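Side-chain contacts in predicted acetyltransferase (Clostridium acetobutylicum, PDB 3MGD), which binds acetyl-CoA and, as a member of the GNAT family, probably transfers its acetyl group to an acceptor that is not yet known: residues L23-I28 against T92-R97; I62-A67 against N99-G104; L123-S126 against V132-K135. All coordinates share one frame; numbering follows the deposited sequence.

Contact 1 of 3, residues L23-I28 against T92-R97; sequences LIDEGI and TEPTSR. With ACO (acetyl coenzyme *a), chain C.
Asp25 and Arg97 meet from opposite directions in a salt bridge, with Arg97 NH2 2.9 Å from Asp25 OD2. The N-H is aimed fairly well, at 156°, and OD2 lies close to the guanidinium plane. The carboxylate, however, is turned 41° against that plane, and the donor reaches OD2 from above rather than within its own plane. A water completes the ring by donating to Asp25 OD1 and accepting from Arg97 NH1. Flat sides of the guanidinium are occupied too: the pantetheine amide carbon C9P of acetyl-CoA lies over one face and Pro94 CG over the opposite one, both toward the rim. Pro94 CG also lies loosely against Asp25 OD2, at 4.3 Å.

The arginine is also held by its own loop. Its chain runs extended from CG to NE, and Arg97 NE donates to Thr92 O at 2.7 Å, with a weak second bond from NH2 to the same oxygen. That orients the group edge-on to the carboxylate. Thr92 N in turn donates to O9P of the cofactor at 2.9 Å, nearly straight at 171°. Farther along the pantetheine arm, Glu26 OE2 comes within 3.3 Å of ACO C2P, and Gln22 bonds the same oxygen. Gly27, with positive phi, forms a Schellman motif at the end of helix 12-25. The arrangement joins the end of this helix to the turn between strand 83-92 and helix 101-115, beside the pantetheine arm in the acetyl-CoA site of the GNAT fold.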
loop_
_atom_site.group_PDB
_atom_site.type_symbol
_atom_site.label_atom_id
_atom_site.label_comp_id
_atom_site.label_asym_id
_atom_site.label_seq_id
_atom_site.Cartn_x
_atom_site.Cartn_y
_atom_site.Cartn_z
ATOM N N LEU A 23 9.477 -3.563 16.442
ATOM C CA LEU A 23 8.139 -4.122 16.544
ATOM C C LEU A 23 7.848 -4.544 17.975
ATOM O O LEU A 23 6.743 -4.376 18.476
ATOM C CB LEU A 23 8.006 -5.325 15.616
ATOM C CG LEU A 23 8.115 -5.043 14.114
ATOM C CD1 LEU A 23 8.143 -6.351 13.357
ATOM C CD2 LEU A 23 6.956 -4.144 13.613
ATOM N N ILE A 24 8.846 -5.112 18.640
ATOM C CA ILE A 24 8.644 -5.541 20.009
ATOM C C ILE A 24 8.432 -4.330 20.912
ATOM O O ILE A 24 7.576 -4.354 21.780
ATOM C CB ILE A 24 9.811 -6.422 20.478
ATOM C CG1 ILE A 24 9.733 -7.769 19.752
ATOM C CG2 ILE A 24 9.767 -6.631 21.987
ATOM C CD1 ILE A 24 11.028 -8.590 19.849
ATOM N N ASP A 25 9.215 -3.279 20.692
ATOM C CA ASP A 25 9.019 -1.982 21.354
ATOM C C ASP A 25 7.584 -1.459 21.150
ATOM O O ASP A 25 7.004 -0.838 22.049
ATOM C CB ASP A 25 10.036 -0.977 20.783
ATOM C CG ASP A 25 10.573 -0.010 21.827
ATOM O OD1 ASP A 25 9.846 0.289 22.802
ATOM O OD2 ASP A 25 11.724 0.462 21.664
ATOM N N GLU A 26 7.009 -1.710 19.973
ATOM C CA GLU A 26 5.634 -1.285 19.674
ATOM C C GLU A 26 4.569 -2.128 20.377
ATOM O O GLU A 26 3.383 -1.798 20.329
ATOM C CB GLU A 26 5.369 -1.302 18.158
ATOM C CG GLU A 26 6.172 -0.272 17.364
ATOM C CD GLU A 26 5.995 -0.417 15.863
ATOM O OE1 GLU A 26 4.896 -0.819 15.423
ATOM O OE2 GLU A 26 6.958 -0.131 15.121
ATOM N N GLY A 27 4.983 -3.237 20.989
ATOM C CA GLY A 27 4.062 -4.061 21.761
ATOM C C GLY A 27 3.617 -5.340 21.075
ATOM O O GLY A 27 2.776 -6.073 21.591
ATOM N N ILE A 28 4.175 -5.621 19.903
ATOM C CA ILE A 28 3.753 -6.800 19.155
ATOM C C ILE A 28 4.316 -8.073 19.795
ATOM O O ILE A 28 5.400 -8.059 20.393
ATOM C CB ILE A 28 4.093 -6.665 17.649
ATOM C CG1 ILE A 28 3.327 -5.465 17.074
ATOM C CG2 ILE A 28 3.714 -7.924 16.884
ATOM C CD1 ILE A 28 3.915 -4.877 15.812
ATOM N N THR A 92 14.088 4.952 16.805
ATOM C CA THR A 92 15.152 5.711 17.431
ATOM C C THR A 92 15.450 5.076 18.801
ATOM O O THR A 92 14.524 4.767 19.559
ATOM C CB THR A 92 14.760 7.191 17.656
ATOM O OG1 THR A 92 14.533 7.838 16.399
ATOM C CG2 THR A 92 15.898 7.926 18.418
ATOM N N GLU A 93 16.734 4.880 19.102
ATOM C CA GLU A 93 17.174 4.375 20.402
ATOM C C GLU A 93 16.494 5.187 21.498
ATOM O O GLU A 93 16.476 6.416 21.424
ATOM C CB GLU A 93 18.701 4.519 20.513
ATOM C CG GLU A 93 19.298 3.987 21.805
ATOM C CD GLU A 93 19.192 2.475 21.917
ATOM O OE1 GLU A 93 19.567 1.777 20.951
ATOM O OE2 GLU A 93 18.740 1.988 22.972
ATOM N N PRO A 94 15.901 4.511 22.504
ATOM C CA PRO A 94 15.126 5.235 23.520
ATOM C C PRO A 94 15.844 6.410 24.194
ATOM O O PRO A 94 15.236 7.468 24.330
ATOM C CB PRO A 94 14.763 4.141 24.524
ATOM C CG PRO A 94 14.627 2.918 23.653
ATOM C CD PRO A 94 15.728 3.054 22.624
ATOM N N THR A 95 17.101 6.245 24.594
ATOM C CA THR A 95 17.806 7.342 25.248
ATOM C C THR A 95 18.095 8.496 24.286
ATOM O O THR A 95 18.493 9.579 24.714
ATOM C CB THR A 95 19.114 6.870 25.921
ATOM O OG1 THR A 95 19.978 6.305 24.936
ATOM C CG2 THR A 95 18.816 5.816 26.996
ATOM N N SER A 96 17.886 8.268 22.988
ATOM C CA SER A 96 18.109 9.300 21.981
ATOM C C SER A 96 16.811 9.952 21.484
ATOM O O SER A 96 16.846 10.839 20.636
ATOM C CB SER A 96 18.864 8.721 20.776
ATOM O OG SER A 96 20.228 8.486 21.066
ATOM N N ARG A 97 15.672 9.510 22.004
ATOM C CA ARG A 97 14.390 10.054 21.567
ATOM C C ARG A 97 14.153 11.501 22.001
ATOM O O ARG A 97 14.800 11.994 22.924
ATOM C CB ARG A 97 13.261 9.144 22.045
ATOM C CG ARG A 97 13.251 7.828 21.290
ATOM C CD ARG A 97 12.263 6.810 21.851
ATOM N NE ARG A 97 12.556 5.495 21.279
ATOM C CZ ARG A 97 11.953 4.362 21.614
ATOM N NH1 ARG A 97 10.997 4.363 22.531
ATOM N NH2 ARG A 97 12.307 3.228 21.023
HETATM N N1A ACO C . 11.748 21.225 19.581
HETATM C C2A ACO C . 10.783 20.806 20.503
HETATM N N3A ACO C . 10.408 19.442 20.571
HETATM C C4A ACO C . 11.033 18.485 19.673
HETATM C C5A ACO C . 12.022 18.912 18.729
HETATM C C6A ACO C . 12.386 20.251 18.663
HETATM N N6A ACO C . 13.387 20.677 17.707
HETATM N N7A ACO C . 12.466 17.765 17.983
HETATM C C8A ACO C . 11.771 16.661 18.456
HETATM N N9A ACO C . 10.856 17.103 19.496
HETATM C C1B ACO C . 10.052 16.201 20.303
HETATM C C2B ACO C . 8.710 16.180 19.551
HETATM O O2B ACO C . 7.977 17.339 19.324
HETATM C C3B ACO C . 8.037 14.970 20.158
HETATM O O3B ACO C . 7.296 15.131 21.346
HETATM P P3B ACO C . 5.727 15.406 21.364
HETATM O O7A ACO C . 5.376 16.052 22.749
HETATM O O8A ACO C . 4.960 14.077 21.202
HETATM O O9A ACO C . 5.340 16.350 20.245
HETATM C C4B ACO C . 9.248 13.975 20.210
HETATM O O4B ACO C . 10.382 14.835 20.596
HETATM C C5B ACO C . 9.525 12.924 19.154
HETATM O O5B ACO C . 10.012 13.494 17.964
HETATM P P1A ACO C . 11.380 13.011 17.338
HETATM O O1A ACO C . 12.578 13.311 18.252
HETATM O O2A ACO C . 11.507 13.660 15.963
HETATM O O3A ACO C . 11.206 11.454 17.157
HETATM P P2A ACO C . 12.150 10.356 17.821
HETATM O O4A ACO C . 12.040 10.324 19.383
HETATM O O5A ACO C . 13.565 10.487 17.327
HETATM O O6A ACO C . 11.669 8.973 17.240
HETATM C CBP ACO C . 10.025 7.191 17.079
HETATM C CCP ACO C . 10.300 8.685 17.188
HETATM C CDP ACO C . 8.554 6.945 16.788
HETATM C CEP ACO C . 10.893 6.653 15.990
HETATM C CAP ACO C . 10.386 6.526 18.449
HETATM O OAP ACO C . 9.583 6.985 19.484
HETATM C C9P ACO C . 10.508 5.023 18.414
HETATM O O9P ACO C . 11.498 4.447 17.959
HETATM N N8P ACO C . 9.397 4.275 18.964
HETATM C C7P ACO C . 9.385 2.814 18.913
HETATM C C6P ACO C . 9.301 2.306 17.520
HETATM C C5P ACO C . 8.201 3.001 16.749
HETATM O O5P ACO C . 7.091 3.170 17.256
HETATM N N4P ACO C . 8.517 3.490 15.450
HETATM C C3P ACO C . 7.494 3.942 14.539
HETATM C C2P ACO C . 6.714 2.873 13.817
HETATM S S1P ACO C . 5.581 3.494 12.599
HETATM C C ACO C . 6.349 3.802 11.137
HETATM O O ACO C . 7.544 3.572 11.019
HETATM C CH3 ACO C . 5.607 4.478 10.051
HETATM O O HOH W 1 10.330 2.220 24.267
#

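Contact 2 of 3, residues I62-A67 against N99-G104. With ACO (acetyl coenzyme *a), chain C.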
loop_
_atom_site.group_PDB
_atom_site.type_symbol
_atom_site.label_atom_id
_atom_site.label_comp_id
_atom_site.label_asym_id
_atom_site.label_seq_id
_atom_site.Cartn_x
_atom_site.Cartn_y
_atom_site.Cartn_z
ATOM N N ILE A 62 24.198 1.577 15.461
ATOM C CA ILE A 62 23.030 2.252 14.890
ATOM C C ILE A 62 22.157 2.860 15.991
ATOM O O ILE A 62 21.717 2.170 16.906
ATOM C CB ILE A 62 22.201 1.318 13.997
ATOM C CG1 ILE A 62 23.033 0.861 12.793
ATOM C CG2 ILE A 62 20.957 2.041 13.491
ATOM C CD1 ILE A 62 22.330 -0.182 11.933
ATOM N N ILE A 63 21.951 4.167 15.896
ATOM C CA ILE A 63 21.114 4.926 16.807
ATOM C C ILE A 63 19.667 5.010 16.320
ATOM O O ILE A 63 18.727 4.974 17.121
ATOM C CB ILE A 63 21.649 6.364 16.935
ATOM C CG1 ILE A 63 23.058 6.353 17.524
ATOM C CG2 ILE A 63 20.721 7.214 17.785
ATOM C CD1 ILE A 63 23.114 5.782 18.925
ATOM N N ALA A 64 19.485 5.154 15.007
ATOM C CA ALA A 64 18.138 5.260 14.448
ATOM C C ALA A 64 18.078 4.694 13.029
ATOM O O ALA A 64 19.086 4.616 12.329
ATOM C CB ALA A 64 17.655 6.704 14.472
ATOM N N THR A 65 16.891 4.268 12.628
ATOM C CA THR A 65 16.654 3.882 11.247
ATOM C C THR A 65 15.370 4.559 10.774
ATOM O O THR A 65 14.569 5.022 11.586
ATOM C CB THR A 65 16.441 2.367 11.108
ATOM O OG1 THR A 65 15.284 1.970 11.860
ATOM C CG2 THR A 65 17.661 1.591 11.607
ATOM N N ALA A 66 15.178 4.596 9.456
ATOM C CA ALA A 66 13.946 5.119 8.856
ATOM C C ALA A 66 13.953 4.691 7.401
ATOM O O ALA A 66 14.959 4.871 6.715
ATOM C CB ALA A 66 13.918 6.629 8.946
ATOM N N ALA A 67 12.863 4.106 6.921
ATOM C CA ALA A 67 12.856 3.646 5.519
ATOM C C ALA A 67 11.670 4.163 4.726
ATOM O O ALA A 67 10.645 4.567 5.287
ATOM C CB ALA A 67 12.911 2.121 5.433
ATOM N N ASN A 99 14.866 14.223 20.395
ATOM C CA ASN A 99 15.878 15.158 19.927
ATOM C C ASN A 99 15.647 15.582 18.475
ATOM O O ASN A 99 16.409 16.371 17.917
ATOM C CB ASN A 99 17.283 14.586 20.136
ATOM C CG ASN A 99 17.694 14.581 21.609
ATOM O OD1 ASN A 99 17.629 15.609 22.274
ATOM N ND2 ASN A 99 18.131 13.425 22.115
ATOM N N GLY A 100 14.570 15.081 17.876
ATOM C CA GLY A 100 14.247 15.436 16.504
ATOM C C GLY A 100 14.861 14.498 15.472
ATOM O O GLY A 100 14.880 14.806 14.276
ATOM N N ILE A 101 15.355 13.348 15.919
ATOM C CA ILE A 101 16.002 12.424 14.986
ATOM C C ILE A 101 15.026 11.848 13.963
ATOM O O ILE A 101 15.267 11.916 12.759
ATOM C CB ILE A 101 16.745 11.291 15.707
ATOM C CG1 ILE A 101 17.892 11.865 16.537
ATOM C CG2 ILE A 101 17.267 10.273 14.697
ATOM C CD1 ILE A 101 18.634 10.805 17.326
ATOM N N ALA A 102 13.928 11.272 14.439
ATOM C CA ALA A 102 12.908 10.760 13.532
ATOM C C ALA A 102 12.367 11.867 12.614
ATOM O O ALA A 102 12.167 11.638 11.424
ATOM C CB ALA A 102 11.779 10.085 14.317
ATOM N N THR A 103 12.164 13.067 13.151
ATOM C CA THR A 103 11.669 14.188 12.329
ATOM C C THR A 103 12.635 14.552 11.194
ATOM O O THR A 103 12.216 14.777 10.046
ATOM C CB THR A 103 11.352 15.438 13.202
ATOM O OG1 THR A 103 10.295 15.120 14.116
ATOM C CG2 THR A 103 10.923 16.617 12.337
ATOM N N GLY A 104 13.929 14.592 11.503
ATOM C CA GLY A 104 14.942 14.833 10.489
ATOM C C GLY A 104 15.036 13.679 9.494
ATOM O O GLY A 104 15.322 13.888 8.320
HETATM N N1A ACO C . 11.748 21.225 19.581
HETATM C C2A ACO C . 10.783 20.806 20.503
HETATM N N3A ACO C . 10.408 19.442 20.571
HETATM C C4A ACO C . 11.033 18.485 19.673
HETATM C C5A ACO C . 12.022 18.912 18.729
HETATM C C6A ACO C . 12.386 20.251 18.663
HETATM N N6A ACO C . 13.387 20.677 17.707
HETATM N N7A ACO C . 12.466 17.765 17.983
HETATM C C8A ACO C . 11.771 16.661 18.456
HETATM N N9A ACO C . 10.856 17.103 19.496
HETATM C C1B ACO C . 10.052 16.201 20.303
HETATM C C2B ACO C . 8.710 16.180 19.551
HETATM O O2B ACO C . 7.977 17.339 19.324
HETATM C C3B ACO C . 8.037 14.970 20.158
HETATM O O3B ACO C . 7.296 15.131 21.346
HETATM P P3B ACO C . 5.727 15.406 21.364
HETATM O O7A ACO C . 5.376 16.052 22.749
HETATM O O8A ACO C . 4.960 14.077 21.202
HETATM O O9A ACO C . 5.340 16.350 20.245
HETATM C C4B ACO C . 9.248 13.975 20.210
HETATM O O4B ACO C . 10.382 14.835 20.596
HETATM C C5B ACO C . 9.525 12.924 19.154
HETATM O O5B ACO C . 10.012 13.494 17.964
HETATM P P1A ACO C . 11.380 13.011 17.338
HETATM O O1A ACO C . 12.578 13.311 18.252
HETATM O O2A ACO C . 11.507 13.660 15.963
HETATM O O3A ACO C . 11.206 11.454 17.157
HETATM P P2A ACO C . 12.150 10.356 17.821
HETATM O O4A ACO C . 12.040 10.324 19.383
HETATM O O5A ACO C . 13.565 10.487 17.327
HETATM O O6A ACO C . 11.669 8.973 17.240
HETATM C CBP ACO C . 10.025 7.191 17.079
HETATM C CCP ACO C . 10.300 8.685 17.188
HETATM C CDP ACO C . 8.554 6.945 16.788
HETATM C CEP ACO C . 10.893 6.653 15.990
HETATM C CAP ACO C . 10.386 6.526 18.449
HETATM O OAP ACO C . 9.583 6.985 19.484
HETATM C C9P ACO C . 10.508 5.023 18.414
HETATM O O9P ACO C . 11.498 4.447 17.959
HETATM N N8P ACO C . 9.397 4.275 18.964
HETATM C C7P ACO C . 9.385 2.814 18.913
HETATM C C6P ACO C . 9.301 2.306 17.520
HETATM C C5P ACO C . 8.201 3.001 16.749
HETATM O O5P ACO C . 7.091 3.170 17.256
HETATM N N4P ACO C . 8.517 3.490 15.450
HETATM C C3P ACO C . 7.494 3.942 14.539
HETATM C C2P ACO C . 6.714 2.873 13.817
HETATM S S1P ACO C . 5.581 3.494 12.599
HETATM C C ACO C . 6.349 3.802 11.137
HETATM O O ACO C . 7.544 3.572 11.019
HETATM C CH3 ACO C . 5.607 4.478 10.051
#
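Helix 101-115 starts at the pyrophosphate-binding loop of the GNAT fold, and this contact is where its first turn rests on strand 61-72. Ile101, the first helical residue, supplies the whole apolar touch from the helix side. Ile101 CG2 meets the methyl CB of Ala64 at 3.6 Å, while the tip of the longer branch, Ile101 CD1, reaches CG2 of Ile63 at 4.2 Å. With CG2 of Ile101 anti to its backbone N and CG1 anti to the carbonyl carbon (chi1 -64°), the short branch points at Ala64 and the long one at Ile63. The side chains of Ile63 and Ile101 cross at about a right angle, and the end of Ile63 leads away from the helix. Ile63 and Ala64 can both present CB to the helix because they form a classic beta bulge opposite Ala56 of strand 51-58. Met2 and Ser96 also pack on both isoleucines.

The other side of the same turn grips the cofactor. Gly100, at the N-cap and with positive phi, donates its N to ACO O1A at 2.7 Å. Ala102 N bonds O5A of the second phosphate at 3.0 Å, nearly straight at 165°. Thr103 holds ACO O2A twice, through its N at 2.9 Å and its OG1 at 2.6 Å. The two phosphates thus sit at the helix N-terminus, where backbone N-H groups and the helix dipole would probably help to offset their charge. The chemistry is therefore divided: hydrocarbon against the strand seats the turn, while its amides and one hydroxyl hold the anion.

Contact 3 of 3, residues L123-S126 against V132-K135; sequences LVAS and VYKK. With ACO (acetyl coenzyme *a), chain C.
Leu123 places its two methyls against Tyr133, and CD2 sits almost centrally over one face of the ring in a CH-pi contact, 3.7 Å from the centroid and 9° off the normal. Leu123 CD1 reaches the ring atom CD2 of Tyr133, also at 3.7 Å. The leucine takes an uncommon rotamer, CG lying between the backbone N and the carbonyl carbon (chi1 56°), and with chi2 at 73° both methyls face the tyrosine; Leu123 CB meets the acetyl methyl CH3 of the cofactor at 3.8 Å. Val124 turns its side chain away from the helix but brings its carbonyl O within 3.4 Å of the thioester sulfur S1P. Both residues also pair with a strand of the second subunit, so the sheet continues across the interface. Ala125 adds its CB at the edge of the Tyr133 ring, 4.0 Å from CD2. Ser126 OG donates to the pantetheine carbonyl O5P at 2.8 Å and caps the backbone N of Gly129.

Packed against the leucine and the alanine, and also against Met90 and Leu106, the Tyr133 ring carries its OH to 3.3 Å from the acetyl carbon C of the cofactor. Farther along helix 129-136, Lys135 stretches out to bond the ribose O2B. Strand 120-124 and helix 129-136 thus form one wall of the GNAT acetyl-CoA site beside the thioester, with the tyrosine hydroxyl next to the acetyl group.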
loop_
_atom_site.group_PDB
_atom_site.type_symbol
_atom_site.label_atom_id
_atom_site.label_comp_id
_atom_site.label_asym_id
_atom_site.label_seq_id
_atom_site.Cartn_x
_atom_site.Cartn_y
_atom_site.Cartn_z
ATOM N N LEU A 123 1.786 5.944 5.483
ATOM C CA LEU A 123 2.405 5.101 6.503
ATOM C C LEU A 123 1.332 4.595 7.445
ATOM O O LEU A 123 0.200 5.090 7.431
ATOM C CB LEU A 123 3.460 5.888 7.289
ATOM C CG LEU A 123 3.042 7.191 7.982
ATOM C CD1 LEU A 123 2.176 6.954 9.215
ATOM C CD2 LEU A 123 4.265 7.998 8.360
ATOM N N VAL A 124 1.692 3.608 8.260
ATOM C CA VAL A 124 0.845 3.164 9.355
ATOM C C VAL A 124 1.464 3.627 10.675
ATOM O O VAL A 124 2.588 3.259 11.019
ATOM C CB VAL A 124 0.693 1.631 9.372
ATOM C CG1 VAL A 124 -0.092 1.189 10.601
ATOM C CG2 VAL A 124 0.021 1.133 8.069
ATOM N N ALA A 125 0.724 4.440 11.414
ATOM C CA ALA A 125 1.275 5.092 12.588
ATOM C C ALA A 125 1.205 4.193 13.819
ATOM O O ALA A 125 0.157 3.640 14.138
ATOM C CB ALA A 125 0.542 6.400 12.844
ATOM N N SER A 126 2.336 4.043 14.494
ATOM C CA SER A 126 2.383 3.371 15.783
ATOM C C SER A 126 1.984 4.371 16.864
ATOM O O SER A 126 1.788 5.556 16.570
ATOM C CB SER A 126 3.797 2.884 16.048
ATOM O OG SER A 126 4.655 3.993 16.162
ATOM N N VAL A 132 4.414 12.328 16.163
ATOM C CA VAL A 132 5.512 12.772 15.296
ATOM C C VAL A 132 5.020 13.043 13.878
ATOM O O VAL A 132 5.305 14.098 13.297
ATOM C CB VAL A 132 6.651 11.729 15.250
ATOM C CG1 VAL A 132 7.815 12.245 14.418
ATOM C CG2 VAL A 132 7.110 11.400 16.661
ATOM N N TYR A 133 4.273 12.089 13.323
ATOM C CA TYR A 133 3.753 12.224 11.972
ATOM C C TYR A 133 2.671 13.304 11.893
ATOM O O TYR A 133 2.609 14.041 10.914
ATOM C CB TYR A 133 3.233 10.877 11.458
ATOM C CG TYR A 133 4.248 9.775 11.658
ATOM C CD1 TYR A 133 5.595 9.999 11.392
ATOM C CD2 TYR A 133 3.872 8.524 12.133
ATOM C CE1 TYR A 133 6.539 9.004 11.590
ATOM C CE2 TYR A 133 4.806 7.529 12.322
ATOM C CZ TYR A 133 6.143 7.775 12.057
ATOM O OH TYR A 133 7.096 6.787 12.251
ATOM N N LYS A 134 1.831 13.393 12.921
ATOM C CA LYS A 134 0.813 14.445 12.977
ATOM C C LYS A 134 1.482 15.811 12.980
ATOM O O LYS A 134 1.088 16.712 12.229
ATOM C CB LYS A 134 -0.089 14.292 14.215
ATOM C CG LYS A 134 -1.137 13.180 14.115
ATOM C CD LYS A 134 -1.996 13.328 12.861
ATOM C CE LYS A 134 -3.065 12.244 12.782
ATOM N NZ LYS A 134 -4.140 12.418 13.803
ATOM N N LYS A 135 2.498 15.964 13.826
ATOM C CA LYS A 135 3.253 17.219 13.891
ATOM C C LYS A 135 3.852 17.568 12.533
ATOM O O LYS A 135 3.884 18.738 12.136
ATOM C CB LYS A 135 4.328 17.167 14.988
ATOM C CG LYS A 135 5.131 18.450 15.147
ATOM C CD LYS A 135 6.272 18.259 16.144
ATOM C CE LYS A 135 6.942 19.583 16.518
ATOM N NZ LYS A 135 8.275 19.378 17.172
HETATM N N1A ACO C . 11.748 21.225 19.581
HETATM C C2A ACO C . 10.783 20.806 20.503
HETATM N N3A ACO C . 10.408 19.442 20.571
HETATM C C4A ACO C . 11.033 18.485 19.673
HETATM C C5A ACO C . 12.022 18.912 18.729
HETATM C C6A ACO C . 12.386 20.251 18.663
HETATM N N6A ACO C . 13.387 20.677 17.707
HETATM N N7A ACO C . 12.466 17.765 17.983
HETATM C C8A ACO C . 11.771 16.661 18.456
HETATM N N9A ACO C . 10.856 17.103 19.496
HETATM C C1B ACO C . 10.052 16.201 20.303
HETATM C C2B ACO C . 8.710 16.180 19.551
HETATM O O2B ACO C . 7.977 17.339 19.324
HETATM C C3B ACO C . 8.037 14.970 20.158
HETATM O O3B ACO C . 7.296 15.131 21.346
HETATM P P3B ACO C . 5.727 15.406 21.364
HETATM O O7A ACO C . 5.376 16.052 22.749
HETATM O O8A ACO C . 4.960 14.077 21.202
HETATM O O9A ACO C . 5.340 16.350 20.245
HETATM C C4B ACO C . 9.248 13.975 20.210
HETATM O O4B ACO C . 10.382 14.835 20.596
HETATM C C5B ACO C . 9.525 12.924 19.154
HETATM O O5B ACO C . 10.012 13.494 17.964
HETATM P P1A ACO C . 11.380 13.011 17.338
HETATM O O1A ACO C . 12.578 13.311 18.252
HETATM O O2A ACO C . 11.507 13.660 15.963
HETATM O O3A ACO C . 11.206 11.454 17.157
HETATM P P2A ACO C . 12.150 10.356 17.821
HETATM O O4A ACO C . 12.040 10.324 19.383
HETATM O O5A ACO C . 13.565 10.487 17.327
HETATM O O6A ACO C . 11.669 8.973 17.240
HETATM C CBP ACO C . 10.025 7.191 17.079
HETATM C CCP ACO C . 10.300 8.685 17.188
HETATM C CDP ACO C . 8.554 6.945 16.788
HETATM C CEP ACO C . 10.893 6.653 15.990
HETATM C CAP ACO C . 10.386 6.526 18.449
HETATM O OAP ACO C . 9.583 6.985 19.484
HETATM C C9P ACO C . 10.508 5.023 18.414
HETATM O O9P ACO C . 11.498 4.447 17.959
HETATM N N8P ACO C . 9.397 4.275 18.964
HETATM C C7P ACO C . 9.385 2.814 18.913
HETATM C C6P ACO C . 9.301 2.306 17.520
HETATM C C5P ACO C . 8.201 3.001 16.749
HETATM O O5P ACO C . 7.091 3.170 17.256
HETATM N N4P ACO C . 8.517 3.490 15.450
HETATM C C3P ACO C . 7.494 3.942 14.539
HETATM C C2P ACO C . 6.714 2.873 13.817
HETATM S S1P ACO C . 5.581 3.494 12.599
HETATM C C ACO C . 6.349 3.802 11.137
HETATM O O ACO C . 7.544 3.572 11.019
HETATM C CH3 ACO C . 5.607 4.478 10.051
#

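All three contacts line the same acetyl-CoA molecule, at different points along it. Contact 1 is at the surface and polar, a charge pair and a water beside the pantetheine arm; contacts 2 and 3 are buried and apolar between their own segments, reserving polar groups for the cofactor. Contacts 1 and 2 adjoin: Glu93 N probably bonds Ile63 O, and Ser96 packs on Ile63 and Ile101. Contact 3 uses one of the two outermost strands within this chain, where the second subunit extends the sheet, and meets contact 2 through Val132 and Thr103. Contacts 1 and 3 approach through Glu26 and Ser126, and both touch the second subunit, whereas contact 2 does not.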